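Long-range contacts in geranyltranstransferase (Enterococcus faecalis, PDB 3P8L), which probably catalyses the condensation of isopentenyl diphosphate with geranyl diphosphate to give farnesyl diphosphate and diphosphate, with magnesium as cofactor: residues Ala188-Ala193 against Gln213-Tyr218; Leu56-Thr61 against Gln75-Leu80; Leu173-Leu178 against Ala255-Ala260. All blocks are in the same frame, centred on the assembly; numbering follows the deposited sequence. Where two conformers were deposited one is given.

Contact 1: Ala188-Ala193 against Gln213-Tyr218; sequences ALIEFA and QFAHHY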
loop_
_atom_site.group_PDB
_atom_site.type_symbol
_atom_site.label_atom_id
_atom_site.label_comp_id
_atom_site.label_asym_id
_atom_site.label_seq_id
_atom_site.Cartn_x
_atom_site.Cartn_y
_atom_site.Cartn_z
ATOM N N ALA A 188 3.722 -3.376 15.654
ATOM C CA ALA A 188 3.638 -2.118 14.919
ATOM C C ALA A 188 2.213 -1.694 14.561
ATOM O O ALA A 188 1.877 -0.526 14.749
ATOM C CB ALA A 188 4.543 -2.132 13.679
ATOM N N LEU A 189 1.386 -2.628 14.074
ATOM C CA LEU A 189 -0.019 -2.323 13.728
ATOM C C LEU A 189 -0.888 -2.150 14.984
ATOM O O LEU A 189 -1.871 -1.419 14.958
ATOM C CB LEU A 189 -0.651 -3.419 12.835
ATOM C CG LEU A 189 -0.232 -3.686 11.381
ATOM C CD1 LEU A 189 -1.210 -4.680 10.731
ATOM C CD2 LEU A 189 -0.167 -2.405 10.553
ATOM N N ILE A 190 -0.544 -2.873 16.044
ATOM C CA ILE A 190 -1.211 -2.739 17.357
ATOM C C ILE A 190 -0.928 -1.332 17.874
ATOM O O ILE A 190 -1.855 -0.645 18.328
ATOM C CB ILE A 190 -0.756 -3.815 18.384
ATOM C CG1 ILE A 190 -1.035 -5.237 17.867
ATOM C CG2 ILE A 190 -1.435 -3.613 19.768
ATOM C CD1 ILE A 190 -2.465 -5.523 17.534
ATOM N N GLU A 191 0.342 -0.908 17.759
ATOM C CA GLU A 191 0.731 0.447 18.146
ATOM C C GLU A 191 -0.012 1.492 17.324
ATOM O O GLU A 191 -0.542 2.464 17.892
ATOM C CB GLU A 191 2.256 0.632 18.103
ATOM C CG GLU A 191 2.963 0.086 19.346
ATOM C CD GLU A 191 4.420 -0.262 19.101
ATOM O OE1 GLU A 191 4.887 -0.079 17.958
ATOM O OE2 GLU A 191 5.095 -0.726 20.047
ATOM N N PHE A 192 -0.101 1.276 16.003
ATOM C CA PHE A 192 -0.907 2.163 15.168
ATOM C C PHE A 192 -2.346 2.251 15.674
ATOM O O PHE A 192 -2.917 3.341 15.697
ATOM C CB PHE A 192 -0.928 1.754 13.679
ATOM C CG PHE A 192 -1.847 2.616 12.853
ATOM C CD1 PHE A 192 -1.405 3.842 12.369
ATOM C CD2 PHE A 192 -3.177 2.240 12.620
ATOM C CE1 PHE A 192 -2.251 4.649 11.623
ATOM C CE2 PHE A 192 -4.031 3.055 11.905
ATOM C CZ PHE A 192 -3.560 4.270 11.400
ATOM N N ALA A 193 -2.955 1.122 16.047
ATOM C CA ALA A 193 -4.366 1.162 16.454
ATOM C C ALA A 193 -4.578 2.118 17.648
ATOM O O ALA A 193 -5.522 2.909 17.657
ATOM C CB ALA A 193 -4.882 -0.219 16.792
ATOM N N GLN A 213 2.661 2.959 24.603
ATOM C CA GLN A 213 3.256 2.052 25.571
ATOM C C GLN A 213 2.271 0.967 25.937
ATOM O O GLN A 213 2.644 -0.214 26.058
ATOM C CB GLN A 213 3.690 2.811 26.834
ATOM C CG GLN A 213 4.971 3.626 26.684
ATOM C CD GLN A 213 5.325 4.397 27.955
ATOM O OE1 GLN A 213 5.473 3.814 29.032
ATOM N NE2 GLN A 213 5.459 5.711 27.830
ATOM N N PHE A 214 1.015 1.363 26.134
ATOM C CA PHE A 214 -0.056 0.388 26.347
ATOM C C PHE A 214 -0.104 -0.652 25.220
ATOM O O PHE A 214 -0.176 -1.850 25.488
ATOM C CB PHE A 214 -1.421 1.074 26.458
ATOM C CG PHE A 214 -2.561 0.108 26.596
ATOM C CD1 PHE A 214 -2.899 -0.410 27.840
ATOM C CD2 PHE A 214 -3.289 -0.301 25.478
ATOM C CE1 PHE A 214 -3.962 -1.313 27.972
ATOM C CE2 PHE A 214 -4.337 -1.204 25.595
ATOM C CZ PHE A 214 -4.686 -1.706 26.855
ATOM N N ALA A 215 -0.076 -0.178 23.973
ATOM C CA ALA A 215 -0.112 -1.065 22.791
ATOM C C ALA A 215 1.047 -2.034 22.776
ATOM O O ALA A 215 0.860 -3.231 22.527
ATOM C CB ALA A 215 -0.107 -0.243 21.521
ATOM N N HIS A 216 2.241 -1.515 23.066
ATOM C CA HIS A 216 3.431 -2.354 23.205
ATOM C C HIS A 216 3.222 -3.484 24.214
ATOM O O HIS A 216 3.518 -4.634 23.914
ATOM C CB HIS A 216 4.671 -1.526 23.574
ATOM C CG HIS A 216 5.847 -2.362 23.977
ATOM N ND1 HIS A 216 6.695 -2.944 23.060
ATOM C CD2 HIS A 216 6.310 -2.721 25.199
ATOM C CE1 HIS A 216 7.632 -3.623 23.700
ATOM N NE2 HIS A 216 7.420 -3.506 24.998
ATOM N N HIS A 217 2.688 -3.165 25.392
ATOM C CA HIS A 217 2.458 -4.194 26.399
ATOM C C HIS A 217 1.316 -5.115 25.974
ATOM O O HIS A 217 1.450 -6.343 26.064
ATOM C CB HIS A 217 2.228 -3.590 27.799
ATOM C CG HIS A 217 3.383 -2.765 28.291
ATOM N ND1 HIS A 217 4.650 -3.284 28.449
ATOM C CD2 HIS A 217 3.466 -1.460 28.646
ATOM C CE1 HIS A 217 5.465 -2.332 28.865
ATOM N NE2 HIS A 217 4.772 -1.216 28.994
ATOM N N TYR A 218 0.223 -4.532 25.477
ATOM C CA TYR A 218 -0.884 -5.342 24.934
ATOM C C TYR A 218 -0.401 -6.330 23.878
ATOM O O TYR A 218 -0.699 -7.518 23.963
ATOM C CB TYR A 218 -2.015 -4.476 24.340
ATOM C CG TYR A 218 -3.180 -5.343 23.902
ATOM C CD1 TYR A 218 -4.144 -5.748 24.823
ATOM C CD2 TYR A 218 -3.293 -5.802 22.583
ATOM C CE1 TYR A 218 -5.209 -6.570 24.442
ATOM C CE2 TYR A 218 -4.342 -6.634 22.200
ATOM C CZ TYR A 218 -5.298 -7.005 23.134
ATOM O OH TYR A 218 -6.335 -7.829 22.774
#
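Ile190 and Glu191 pack on Ala215 in a largely apolar helix-helix contact near the middle of the all-helical isoprenoid synthase fold; Ile190, Ala215 and Tyr218 are buried, while the side formed by Glu191 and His216 is partly exposed. Helices 175-200 and 205-230, joined by a short connection, run roughly antiparallel (141°), and their axes close to 8.2 Å here. The small Ala215 permits this: its CB sits 3.5 Å from Glu191 CA, against backbone and not merely a side-chain tip. Ile190 flanks it on one side. With CG2 anti to the backbone N, that methyl comes nearest to Ala215 O, at 3.6 Å. The same CG2 touches the edge of the Tyr218 ring near its plane, 4.0 Å from CD2, and the two side chains cross at about a right angle. Glu191 lies along His216, both pointing the same way. In one of its two modelled conformers, Glu191 OE2 is 3.6 Å from His216 CB, and the carboxylate is nearly coplanar with the imidazole (24°). Helix 53-64 touches Ile190 and Tyr218 through Leu57 and Leu53. The chemistry implies an interface held by van der Waals packing around a small residue.

Contact 2: Leu56-Thr61 against Gln75-Leu80; sequences LLVLTT and QVAASL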
loop_
_atom_site.group_PDB
_atom_site.type_symbol
_atom_site.label_atom_id
_atom_site.label_comp_id
_atom_site.label_asym_id
_atom_site.label_seq_id
_atom_site.Cartn_x
_atom_site.Cartn_y
_atom_site.Cartn_z
ATOM N N LEU A 56 -11.048 -3.229 16.478
ATOM C CA LEU A 56 -11.600 -3.238 17.828
ATOM C C LEU A 56 -10.785 -2.352 18.765
ATOM O O LEU A 56 -11.361 -1.550 19.493
ATOM C CB LEU A 56 -11.784 -4.658 18.402
ATOM C CG LEU A 56 -12.532 -4.743 19.747
ATOM C CD1 LEU A 56 -13.900 -4.051 19.617
ATOM C CD2 LEU A 56 -12.690 -6.172 20.286
ATOM N N LEU A 57 -9.457 -2.439 18.689
ATOM C CA LEU A 57 -8.575 -1.555 19.476
ATOM C C LEU A 57 -8.755 -0.067 19.172
ATOM O O LEU A 57 -8.865 0.736 20.104
ATOM C CB LEU A 57 -7.112 -1.961 19.307
ATOM C CG LEU A 57 -6.683 -3.212 20.076
ATOM C CD1 LEU A 57 -5.326 -3.664 19.550
ATOM C CD2 LEU A 57 -6.640 -2.952 21.584
ATOM N N VAL A 58 -8.817 0.286 17.881
ATOM C CA VAL A 58 -9.072 1.663 17.454
ATOM C C VAL A 58 -10.326 2.217 18.143
ATOM O O VAL A 58 -10.269 3.257 18.797
ATOM C CB VAL A 58 -9.236 1.806 15.914
ATOM C CG1 VAL A 58 -9.579 3.242 15.538
ATOM C CG2 VAL A 58 -7.967 1.395 15.171
ATOM N N LEU A 59 -11.428 1.492 18.003
ATOM C CA LEU A 59 -12.739 1.929 18.479
ATOM C C LEU A 59 -12.868 1.920 20.008
ATOM O O LEU A 59 -13.479 2.825 20.598
ATOM C CB LEU A 59 -13.841 1.091 17.835
ATOM C CG LEU A 59 -13.911 1.208 16.303
ATOM C CD1 LEU A 59 -15.092 0.443 15.815
ATOM C CD2 LEU A 59 -13.985 2.660 15.791
ATOM N N THR A 60 -12.246 0.931 20.643
ATOM C CA THR A 60 -12.244 0.843 22.088
ATOM C C THR A 60 -11.494 2.039 22.681
ATOM O O THR A 60 -11.903 2.586 23.711
ATOM C CB THR A 60 -11.673 -0.509 22.555
ATOM O OG1 THR A 60 -12.427 -1.569 21.938
ATOM C CG2 THR A 60 -11.773 -0.666 24.065
ATOM N N THR A 61 -10.426 2.460 22.005
ATOM C CA THR A 61 -9.583 3.562 22.473
ATOM C C THR A 61 -10.374 4.872 22.391
ATOM O O THR A 61 -10.339 5.669 23.324
ATOM C CB THR A 61 -8.233 3.607 21.707
ATOM O OG1 THR A 61 -7.530 2.385 21.962
ATOM C CG2 THR A 61 -7.359 4.768 22.151
ATOM N N GLN A 75 -13.864 4.376 9.366
ATOM C CA GLN A 75 -13.003 4.414 8.197
ATOM C C GLN A 75 -11.556 4.076 8.528
ATOM O O GLN A 75 -10.947 3.261 7.821
ATOM C CB GLN A 75 -13.124 5.752 7.455
ATOM C CG GLN A 75 -14.475 5.875 6.747
ATOM C CD GLN A 75 -14.715 7.234 6.134
ATOM O OE1 GLN A 75 -14.314 8.253 6.687
ATOM N NE2 GLN A 75 -15.371 7.252 4.982
ATOM N N VAL A 76 -11.017 4.680 9.595
ATOM C CA VAL A 76 -9.670 4.367 10.081
ATOM C C VAL A 76 -9.560 2.901 10.519
ATOM O O VAL A 76 -8.566 2.239 10.210
ATOM C CB VAL A 76 -9.206 5.326 11.222
ATOM C CG1 VAL A 76 -7.859 4.896 11.840
ATOM C CG2 VAL A 76 -9.050 6.759 10.690
ATOM N N ALA A 77 -10.578 2.415 11.243
ATOM C CA ALA A 77 -10.621 1.040 11.712
ATOM C C ALA A 77 -10.610 0.065 10.514
ATOM O O ALA A 77 -9.896 -0.919 10.537
ATOM C CB ALA A 77 -11.847 0.787 12.624
ATOM N N ALA A 78 -11.361 0.408 9.472
ATOM C CA ALA A 78 -11.489 -0.392 8.262
ATOM C C ALA A 78 -10.190 -0.454 7.446
ATOM O O ALA A 78 -9.797 -1.539 6.983
ATOM C CB ALA A 78 -12.663 0.132 7.428
ATOM N N SER A 79 -9.528 0.698 7.305
ATOM C CA SER A 79 -8.228 0.793 6.635
ATOM C C SER A 79 -7.188 -0.109 7.309
ATOM O O SER A 79 -6.474 -0.868 6.635
ATOM C CB SER A 79 -7.736 2.243 6.615
ATOM O OG SER A 79 -8.475 3.017 5.688
ATOM N N LEU A 80 -7.122 -0.050 8.638
ATOM C CA LEU A 80 -6.215 -0.921 9.395
ATOM C C LEU A 80 -6.526 -2.418 9.220
ATOM O O LEU A 80 -5.610 -3.246 9.010
ATOM C CB LEU A 80 -6.231 -0.532 10.880
ATOM C CG LEU A 80 -5.372 -1.332 11.850
ATOM C CD1 LEU A 80 -3.907 -1.267 11.465
ATOM C CD2 LEU A 80 -5.588 -0.855 13.308
#
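Val58 meets Val76, Ala77 and Leu80 where two antiparallel helices of the isoprenoid synthase fold, 53-64 and 71-92, lie together in the core. The two are consecutive in the chain, their local directions differ by 157°, and the axes approach to 9.0 Å, with Val58 and Ala77 nearest in backbone register. Val58 carries the contact with every carbon beyond its backbone. Its CB, directed toward the other helix, faces the Ala77 methyl, with Val58 CB and Ala77 CB 4.3 Å apart. From there the side chain forks. CG1, anti to the backbone N (chi1 177°), turns to Val76, the two CG1 methyls being 4.4 Å apart. CG2, anti to the carbonyl carbon, goes to Leu80, meeting its CD2 at 3.8 Å, the two side chains passing alongside with opposed directions. The valine thus straddles Ala77, CG1 toward Val76 and CG2 toward Leu80. Leu59 adds to the grip from beside it: its CG lies 4.2 Å from Ala77 CB, giving the small alanine two partners on the facing helix. All five residues are buried, and helix 175-200 adds further cover, Leu200 touching Val58. The hydroxyls of Thr60 and Thr61 are bonded within helix 53-64. Thr60 OG1 donates to Leu56 O from above the carbonyl plane, while Leu57 O receives Thr61 N at 3.0 Å and Thr61 OG1 at 2.8 Å from opposite faces of its plane.

Contact 3: Leu173-Leu178 against Ala255-Ala260; sequences LTLEEL and ALLGIA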
loop_
_atom_site.group_PDB
_atom_site.type_symbol
_atom_site.label_atom_id
_atom_site.label_comp_id
_atom_site.label_asym_id
_atom_site.label_seq_id
_atom_site.Cartn_x
_atom_site.Cartn_y
_atom_site.Cartn_z
ATOM N N LEU A 173 17.011 -17.509 16.859
ATOM C CA LEU A 173 17.098 -16.142 17.359
ATOM C C LEU A 173 17.224 -16.104 18.875
ATOM O O LEU A 173 16.769 -17.017 19.567
ATOM C CB LEU A 173 15.866 -15.334 16.924
ATOM C CG LEU A 173 15.539 -15.198 15.431
ATOM C CD1 LEU A 173 14.112 -14.703 15.249
ATOM C CD2 LEU A 173 16.531 -14.281 14.709
ATOM N N THR A 174 17.838 -15.036 19.379
ATOM C CA THR A 174 17.886 -14.772 20.818
ATOM C C THR A 174 16.548 -14.187 21.279
ATOM O O THR A 174 15.677 -13.885 20.458
ATOM C CB THR A 174 19.025 -13.792 21.198
ATOM O OG1 THR A 174 18.708 -12.474 20.740
ATOM C CG2 THR A 174 20.361 -14.231 20.599
ATOM N N LEU A 175 16.397 -14.022 22.591
ATOM C CA LEU A 175 15.196 -13.421 23.163
ATOM C C LEU A 175 14.942 -12.014 22.615
ATOM O O LEU A 175 13.819 -11.687 22.232
ATOM C CB LEU A 175 15.289 -13.397 24.695
ATOM C CG LEU A 175 14.168 -12.730 25.504
ATOM C CD1 LEU A 175 12.820 -13.437 25.315
ATOM C CD2 LEU A 175 14.539 -12.689 26.975
ATOM N N GLU A 176 15.999 -11.209 22.552
ATOM C CA GLU A 176 15.907 -9.805 22.153
ATOM C C GLU A 176 15.727 -9.629 20.637
ATOM O O GLU A 176 15.157 -8.629 20.186
ATOM C CB GLU A 176 17.121 -9.024 22.663
ATOM C CG GLU A 176 17.281 -9.028 24.200
ATOM C CD GLU A 176 17.959 -10.290 24.754
ATOM O OE1 GLU A 176 17.794 -10.565 25.961
ATOM O OE2 GLU A 176 18.643 -11.011 23.989
ATOM N N GLU A 177 16.215 -10.603 19.866
ATOM C CA GLU A 177 15.959 -10.664 18.428
ATOM C C GLU A 177 14.496 -11.038 18.160
ATOM O O GLU A 177 13.855 -10.442 17.290
ATOM C CB GLU A 177 16.885 -11.673 17.749
ATOM C CG GLU A 177 18.343 -11.226 17.631
ATOM C CD GLU A 177 19.246 -12.310 17.048
ATOM O OE1 GLU A 177 19.136 -13.490 17.452
ATOM O OE2 GLU A 177 20.074 -11.975 16.179
ATOM N N LEU A 178 13.990 -12.021 18.912
ATOM C CA LEU A 178 12.587 -12.436 18.873
ATOM C C LEU A 178 11.641 -11.282 19.205
ATOM O O LEU A 178 10.663 -11.056 18.485
ATOM C CB LEU A 178 12.335 -13.615 19.822
ATOM C CG LEU A 178 10.917 -14.208 19.892
ATOM C CD1 LEU A 178 10.529 -14.948 18.609
ATOM C CD2 LEU A 178 10.783 -15.139 21.083
ATOM N N ALA A 255 9.583 -21.531 25.435
ATOM C CA ALA A 255 10.769 -22.308 25.227
ATOM C C ALA A 255 11.971 -21.591 25.789
ATOM O O ALA A 255 12.835 -22.188 26.392
ATOM C CB ALA A 255 10.958 -22.581 23.768
ATOM N N LEU A 256 12.044 -20.301 25.562
ATOM C CA LEU A 256 13.226 -19.551 25.978
ATOM C C LEU A 256 13.237 -19.245 27.469
ATOM O O LEU A 256 14.304 -19.039 28.052
ATOM C CB LEU A 256 13.368 -18.251 25.176
ATOM C CG LEU A 256 13.664 -18.304 23.669
ATOM C CD1 LEU A 256 13.569 -16.906 23.083
ATOM C CD2 LEU A 256 15.020 -18.935 23.337
ATOM N N LEU A 257 12.053 -19.229 28.080
ATOM C CA LEU A 257 11.902 -18.829 29.485
ATOM C C LEU A 257 11.467 -19.957 30.413
ATOM O O LEU A 257 11.603 -19.847 31.636
ATOM C CB LEU A 257 10.899 -17.673 29.612
ATOM C CG LEU A 257 11.130 -16.348 28.876
ATOM C CD1 LEU A 257 10.003 -15.373 29.179
ATOM C CD2 LEU A 257 12.458 -15.734 29.250
ATOM N N GLY A 258 10.937 -21.033 29.837
ATOM C CA GLY A 258 10.195 -22.021 30.610
ATOM C C GLY A 258 8.732 -21.615 30.605
ATOM O O GLY A 258 8.404 -20.455 30.330
ATOM N N ILE A 259 7.853 -22.570 30.901
ATOM C CA ILE A 259 6.411 -22.328 30.936
ATOM C C ILE A 259 6.054 -21.325 32.041
ATOM O O ILE A 259 5.351 -20.344 31.781
ATOM C CB ILE A 259 5.600 -23.655 31.118
ATOM C CG1 ILE A 259 6.036 -24.735 30.107
ATOM C CG2 ILE A 259 4.084 -23.397 31.077
ATOM C CD1 ILE A 259 5.537 -24.560 28.667
ATOM N N ALA A 260 6.566 -21.564 33.251
ATOM C CA ALA A 260 6.293 -20.716 34.423
ATOM C C ALA A 260 6.877 -19.297 34.320
ATOM O O ALA A 260 6.295 -18.337 34.842
ATOM C CB ALA A 260 6.771 -21.401 35.697
#
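No flat group of either segment takes part where Leu256 meets Leu175 and Leu178; the Glu177 carboxylate lies beside the contact, at the start of helix 175-200, and the aromatic residue that touches Leu175 and Leu178 is Tyr253, from helix 253-257. Glu177 OE1 accepts from Thr174 N at 2.8 Å through the anti lone pair, the one away from the other oxygen, in a nearly straight bond (170°). In return Thr174 OG1 accepts from Glu177 N at 3.2 Å. This reciprocal pair is a capping box, with Thr174 as the N-cap, and it caps the helix whose first turn carries Leu175 and Leu178. The cross-segment contact itself is aliphatic and lies at the surface, joining that helix start to the end of the short helix 253-257; Leu175, Leu256 and Leu257 also touch a crystal neighbour, which may influence their positions. Leu256 supplies the central methyl: its CD1 reaches Leu175 CA at 3.8 Å and Leu178 CD2 at 3.9 Å, crossing both leucine side chains at a slant. Leu175, with CG anti to the backbone N (chi1 176°), spreads its branches between two partners, CD1 lying near Leu256 and CD2 standing 4.3 Å from Leu257 CD2.

Overall arrangement
Contacts 1 and 2 belong to one core, their centres about 13 Å apart, and touch directly: Ala193 of helix 175-200 packs on Leu57 and Leu80, so helices 53-64, 71-92 and 175-200 meet at this alanine. Each joins two helices that follow one another in the chain. Contact 3 uses helix 175-200 again, but at its first turn, with its centre about 20 Å from that of contact 1, and bridges to a segment far along the chain, enclosing contact 1 within its loop. Contact 2 is wholly apolar across its helices; contact 1 adds a carboxylate beside a histidine; contact 3 pairs leucines at the surface next to a polar helix cap.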